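Local coordinates for protein CaaX farnesyltransferase beta subunit Ram1 (Aspergillus fumigatus, PDB 4L9P) that probably catalyses, with its alpha-subunit partner and zinc, the transfer of a farnesyl group from farnesyl diphosphate to a cysteine near the C-terminus of target proteins, at residues D148-P152 with G191-Q196; V169-R173 with M212-E216. All coordinates share one frame; numbering follows the deposited sequence.

Contact 1. Residues D148-P152 with G191-Q196. With EDO (1,2-ethanediol), chain G; EDO (1,2-ethanediol), chain F.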
loop_
_atom_site.group_PDB
_atom_site.type_symbol
_atom_site.label_atom_id
_atom_site.label_comp_id
_atom_site.label_asym_id
_atom_site.label_seq_id
_atom_site.Cartn_x
_atom_site.Cartn_y
_atom_site.Cartn_z
ATOM N N ASP B 148 13.664 7.492 13.854
ATOM C CA ASP B 148 14.818 8.176 13.262
ATOM C C ASP B 148 14.829 8.078 11.748
ATOM O O ASP B 148 15.086 9.068 11.054
ATOM C CB ASP B 148 16.091 7.523 13.825
ATOM C CG ASP B 148 17.317 8.388 13.667
ATOM O OD1 ASP B 148 17.164 9.607 13.443
ATOM O OD2 ASP B 148 18.427 7.832 13.826
ATOM N N ALA B 149 14.583 6.888 11.214
ATOM C CA ALA B 149 14.621 6.715 9.752
ATOM C C ALA B 149 13.429 7.380 9.055
ATOM O O ALA B 149 13.463 7.604 7.824
ATOM C CB ALA B 149 14.706 5.207 9.401
ATOM N N SER B 150 12.397 7.700 9.842
ATOM C CA SER B 150 11.115 8.227 9.332
ATOM C C SER B 150 10.953 9.750 9.495
ATOM O O SER B 150 9.855 10.274 9.277
ATOM C CB SER B 150 9.940 7.601 10.070
ATOM O OG SER B 150 9.839 6.271 9.690
ATOM N N ARG B 151 12.002 10.465 9.907
ATOM C CA ARG B 151 11.866 11.903 10.157
ATOM C C ARG B 151 11.329 12.650 8.920
ATOM O O ARG B 151 10.469 13.494 9.051
ATOM C CB ARG B 151 13.130 12.508 10.728
ATOM C CG ARG B 151 13.236 12.148 12.225
ATOM C CD ARG B 151 14.443 12.823 12.893
ATOM N NE ARG B 151 14.347 14.280 12.704
ATOM C CZ ARG B 151 15.259 15.048 12.141
ATOM N NH1 ARG B 151 16.433 14.539 11.753
ATOM N NH2 ARG B 151 15.013 16.354 12.038
ATOM N N PRO B 152 11.797 12.321 7.708
ATOM C CA PRO B 152 11.184 13.049 6.560
ATOM C C PRO B 152 9.718 12.767 6.404
ATOM O O PRO B 152 8.962 13.711 6.042
ATOM C CB PRO B 152 11.996 12.562 5.352
ATOM C CG PRO B 152 13.378 12.235 5.995
ATOM C CD PRO B 152 13.018 11.567 7.332
ATOM N N GLY B 191 18.103 10.593 2.679
ATOM C CA GLY B 191 17.837 9.542 3.668
ATOM C C GLY B 191 17.064 10.068 4.859
ATOM O O GLY B 191 16.541 11.178 4.844
ATOM N N GLY B 192 16.997 9.272 5.911
ATOM C CA GLY B 192 16.216 9.655 7.057
ATOM C C GLY B 192 16.866 10.798 7.837
ATOM O O GLY B 192 16.195 11.442 8.679
ATOM N N GLY B 193 18.164 11.055 7.618
ATOM C CA GLY B 193 18.843 12.103 8.372
ATOM C C GLY B 193 20.327 11.930 8.219
ATOM O O GLY B 193 20.765 10.999 7.526
ATOM N N HIS B 194 21.086 12.854 8.800
ATOM C CA HIS B 194 22.566 12.857 8.667
ATOM C C HIS B 194 23.180 11.480 8.882
ATOM O O HIS B 194 23.073 10.925 9.965
ATOM C CB HIS B 194 23.166 13.776 9.686
ATOM C CG HIS B 194 24.658 13.838 9.648
ATOM N ND1 HIS B 194 25.397 14.245 10.741
ATOM C CD2 HIS B 194 25.551 13.636 8.638
ATOM C CE1 HIS B 194 26.685 14.273 10.414
ATOM N NE2 HIS B 194 26.803 13.905 9.144
ATOM N N GLY B 195 23.836 10.939 7.863
ATOM C CA GLY B 195 24.539 9.668 8.006
ATOM C C GLY B 195 23.726 8.447 7.582
ATOM O O GLY B 195 24.246 7.302 7.655
ATOM N N GLN B 196 22.472 8.663 7.157
ATOM C CA GLN B 196 21.644 7.548 6.733
ATOM C C GLN B 196 21.702 7.529 5.204
ATOM O O GLN B 196 21.662 8.587 4.547
ATOM C CB GLN B 196 20.193 7.706 7.237
ATOM C CG GLN B 196 20.095 7.761 8.774
ATOM C CD GLN B 196 18.635 7.737 9.214
ATOM O OE1 GLN B 196 17.868 6.875 8.796
ATOM N NE2 GLN B 196 18.242 8.710 10.044
HETATM C C1 EDO G . 21.701 10.249 15.355
HETATM O O1 EDO G . 22.966 10.213 14.702
HETATM C C2 EDO G . 20.583 10.170 14.349
HETATM O O2 EDO G . 20.705 9.019 13.493
HETATM C C1 EDO F . 24.321 6.656 11.036
HETATM O O1 EDO F . 23.588 5.916 10.022
HETATM C C2 EDO F . 23.379 7.739 11.577
HETATM O O2 EDO F . 22.384 7.144 12.421
HETATM O O HOH W 1 17.011 11.541 11.380
#
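The glycine-rich loop segment 191-196, ahead of helix 200-213, lies close against the entry to helix 151-164, and here Gly192, with no side chain, brings its CA within 4.3 Å of the CA of Ala149. Gln196, four residues on, reaches back across. Its CG sits beside its own backbone N, and the extended chain beyond carries the carboxamide to the Asp148-Ala149 backbone. NE2 donates to Asp148 O over 3.3 Å, a nearly straight (175°) but weak bond. On the other branch OE1 lies 3.4 Å from Ala149 CA, so the amide spans two successive residues; its plane is turned 50° from the Asp148 carboxylate.

In the alpha-alpha toroid this helix entry also carries Pro152, whose ring atoms CG and CD touch the carbonyl oxygens of Gly191 and Gly192, each at 3.5 Å; the ring meets Ser202 and Ala205 of helix 200-213 as well. Between Asp148, Arg151 and Gly192 O, a water bridges both segments. Asp148 OD1 and Gly192 O each lie 2.8 Å from it as acceptors, and they compete with others for its two protons. Arg151, bent at chi3 (57°), offers NH1 to the same water at 3.1 Å, in the guanidinium plane. Both charged groups are also held by the alpha subunit: Asp148 OD1 by its Tyr49 and OD2 by its Tyr53, Arg151 NE and NH2 by the carbonyls of its Ala45 and Leu44. A 1,2-ethanediol, probably from the crystallisation liquor, adds a bond from its O2 to Asp148 OD2 at 2.6 Å.

Contact 2. Residues V169-R173 with M212-E216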
loop_
_atom_site.group_PDB
_atom_site.type_symbol
_atom_site.label_atom_id
_atom_site.label_comp_id
_atom_site.label_asym_id
_atom_site.label_seq_id
_atom_site.Cartn_x
_atom_site.Cartn_y
_atom_site.Cartn_z
ATOM N N VAL B 169 1.419 26.864 4.442
ATOM C CA VAL B 169 2.628 26.321 5.065
ATOM C C VAL B 169 3.917 26.979 4.519
ATOM O O VAL B 169 5.016 26.477 4.771
ATOM C CB VAL B 169 2.721 24.785 4.940
ATOM C CG1 VAL B 169 1.517 24.119 5.661
ATOM C CG2 VAL B 169 2.773 24.355 3.482
ATOM N N THR B 170 3.768 28.088 3.787
ATOM C CA THR B 170 4.908 28.891 3.300
ATOM C C THR B 170 5.880 29.203 4.420
ATOM O O THR B 170 7.075 29.255 4.204
ATOM C CB THR B 170 4.414 30.261 2.708
ATOM O OG1 THR B 170 3.579 29.963 1.604
ATOM C CG2 THR B 170 5.578 31.101 2.221
ATOM N N ARG B 171 5.372 29.481 5.615
ATOM C CA ARG B 171 6.258 29.904 6.685
ATOM C C ARG B 171 7.187 28.816 7.130
ATOM O O ARG B 171 8.114 29.112 7.846
ATOM C CB ARG B 171 5.490 30.437 7.882
ATOM C CG ARG B 171 4.567 29.370 8.533
ATOM C CD ARG B 171 3.767 30.079 9.638
ATOM N NE ARG B 171 2.646 29.279 10.118
ATOM C CZ ARG B 171 1.795 29.687 11.060
ATOM N NH1 ARG B 171 1.941 30.903 11.622
ATOM N NH2 ARG B 171 0.792 28.897 11.441
ATOM N N PHE B 172 6.970 27.567 6.690
ATOM C CA PHE B 172 7.884 26.469 7.025
ATOM C C PHE B 172 9.048 26.321 6.036
ATOM O O PHE B 172 9.851 25.393 6.218
ATOM C CB PHE B 172 7.135 25.124 7.112
ATOM C CG PHE B 172 6.327 25.001 8.387
ATOM C CD1 PHE B 172 6.936 24.668 9.600
ATOM C CD2 PHE B 172 4.978 25.249 8.404
ATOM C CE1 PHE B 172 6.195 24.544 10.789
ATOM C CE2 PHE B 172 4.252 25.155 9.597
ATOM C CZ PHE B 172 4.844 24.824 10.781
ATOM N N ARG B 173 9.141 27.186 5.010
ATOM C CA ARG B 173 10.205 26.995 3.999
ATOM C C ARG B 173 11.597 26.870 4.613
ATOM O O ARG B 173 12.337 25.922 4.314
ATOM C CB ARG B 173 10.254 28.118 2.969
ATOM C CG ARG B 173 9.140 28.105 2.034
ATOM C CD ARG B 173 9.182 29.386 1.149
ATOM N NE ARG B 173 8.072 29.281 0.218
ATOM C CZ ARG B 173 7.746 30.216 -0.624
ATOM N NH1 ARG B 173 8.450 31.363 -0.620
ATOM N NH2 ARG B 173 6.724 29.984 -1.436
ATOM N N MET B 212 5.250 21.333 -1.187
ATOM C CA MET B 212 4.168 22.009 -0.428
ATOM C C MET B 212 4.638 23.375 0.069
ATOM O O MET B 212 3.887 24.363 -0.022
ATOM C CB MET B 212 3.642 21.145 0.762
ATOM C CG MET B 212 2.748 20.075 0.296
ATOM S SD MET B 212 2.030 19.111 1.653
ATOM C CE MET B 212 3.451 17.997 2.019
ATOM N N VAL B 213 5.864 23.497 0.570
ATOM C CA VAL B 213 6.285 24.826 1.040
ATOM C C VAL B 213 6.624 25.744 -0.101
ATOM O O VAL B 213 6.456 26.979 0.011
ATOM C CB VAL B 213 7.450 24.774 2.129
ATOM C CG1 VAL B 213 7.048 23.941 3.353
ATOM C CG2 VAL B 213 8.788 24.252 1.547
ATOM N N GLY B 214 7.111 25.188 -1.207
ATOM C CA GLY B 214 7.419 25.983 -2.402
ATOM C C GLY B 214 8.630 26.877 -2.252
ATOM O O GLY B 214 9.375 26.814 -1.253
ATOM N N GLY B 215 8.843 27.685 -3.290
ATOM C CA GLY B 215 9.882 28.695 -3.312
ATOM C C GLY B 215 11.144 28.186 -3.965
ATOM O O GLY B 215 11.543 27.034 -3.790
ATOM N N GLU B 216 11.851 29.096 -4.648
ATOM C CA GLU B 216 13.070 28.732 -5.357
ATOM C C GLU B 216 14.170 28.190 -4.435
ATOM O O GLU B 216 14.897 27.260 -4.809
ATOM C CB GLU B 216 13.579 29.956 -6.150
ATOM C CG GLU B 216 14.835 29.768 -6.934
ATOM C CD GLU B 216 15.209 31.040 -7.720
ATOM O OE1 GLU B 216 14.400 32.011 -7.717
ATOM O OE2 GLU B 216 16.304 31.064 -8.345
#
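Val213 is the apolar knuckle of this contact, pressing against the short 3-10 turn 170-172 and the residues flanking it. Its CG1, placed beside the backbone N (chi1 -57°), meets Phe172 CB at 3.9 Å and, more loosely, Val169 CG2 at 4.3 Å. The same methyl rests 3.5 Å from Val169 O, the carbonyl that accepts the turn's bond from Phe172 N. Val169 returns the contact by setting CG2 against Met212 O at 3.7 Å. The other methyl of Val213, CG2, lies alongside the first carbons of Arg173, whose aliphatic chain thus extends the apolar surface toward the polar edge.

From there Arg173 runs straight out from CG to NE and puts its guanidinium beside the last carbonyl of helix 200-213. NE donates to Val213 O over 2.8 Å, almost linearly at 172°; the oxygen lies in the guanidinium plane, whereas the donor stands 40° above the carbonyl plane. NH2 adds a weak second bond to Val213 O at 3.3 Å. The flat group is held between two carbons: Thr170 CG2 is 3.6 Å above one face and Gly215 CA 3.7 Å above the opposite one. Gly214, at positive phi, turns the chain out of the helix here, and the positive charge at a helix C-terminus probably stabilises it.

Around this joint, the Met212 side chain packs instead on Tyr156, Leu159 and Cys163 of helix 151-164, which Val169 also touches at Cys163, while segment 169-173 passes directly into helix 173-183.

Contacts 1 and 2 interlock along the chain: each joins a segment flanking helix 151-164 to one at or just before an end of helix 200-213. Residues 148-152 lead into helix 151-164 and residues 169-173 follow it; residues 191-196 precede helix 200-213 and residues 212-216 close it. The contacts thus lie toward opposite ends of this helix pair, with centres 21 Å apart and nearest atoms about 8 Å apart. Neither touches the farnesyl analogue, which lies about 11 Å from the Pro152 side chain and about 13 Å from that of Met212. Contact 1 is the nearer of the two: Trp153, which lines the pocket, follows Pro152, and Ser150 packs on an apolar side chain of the bound peptide.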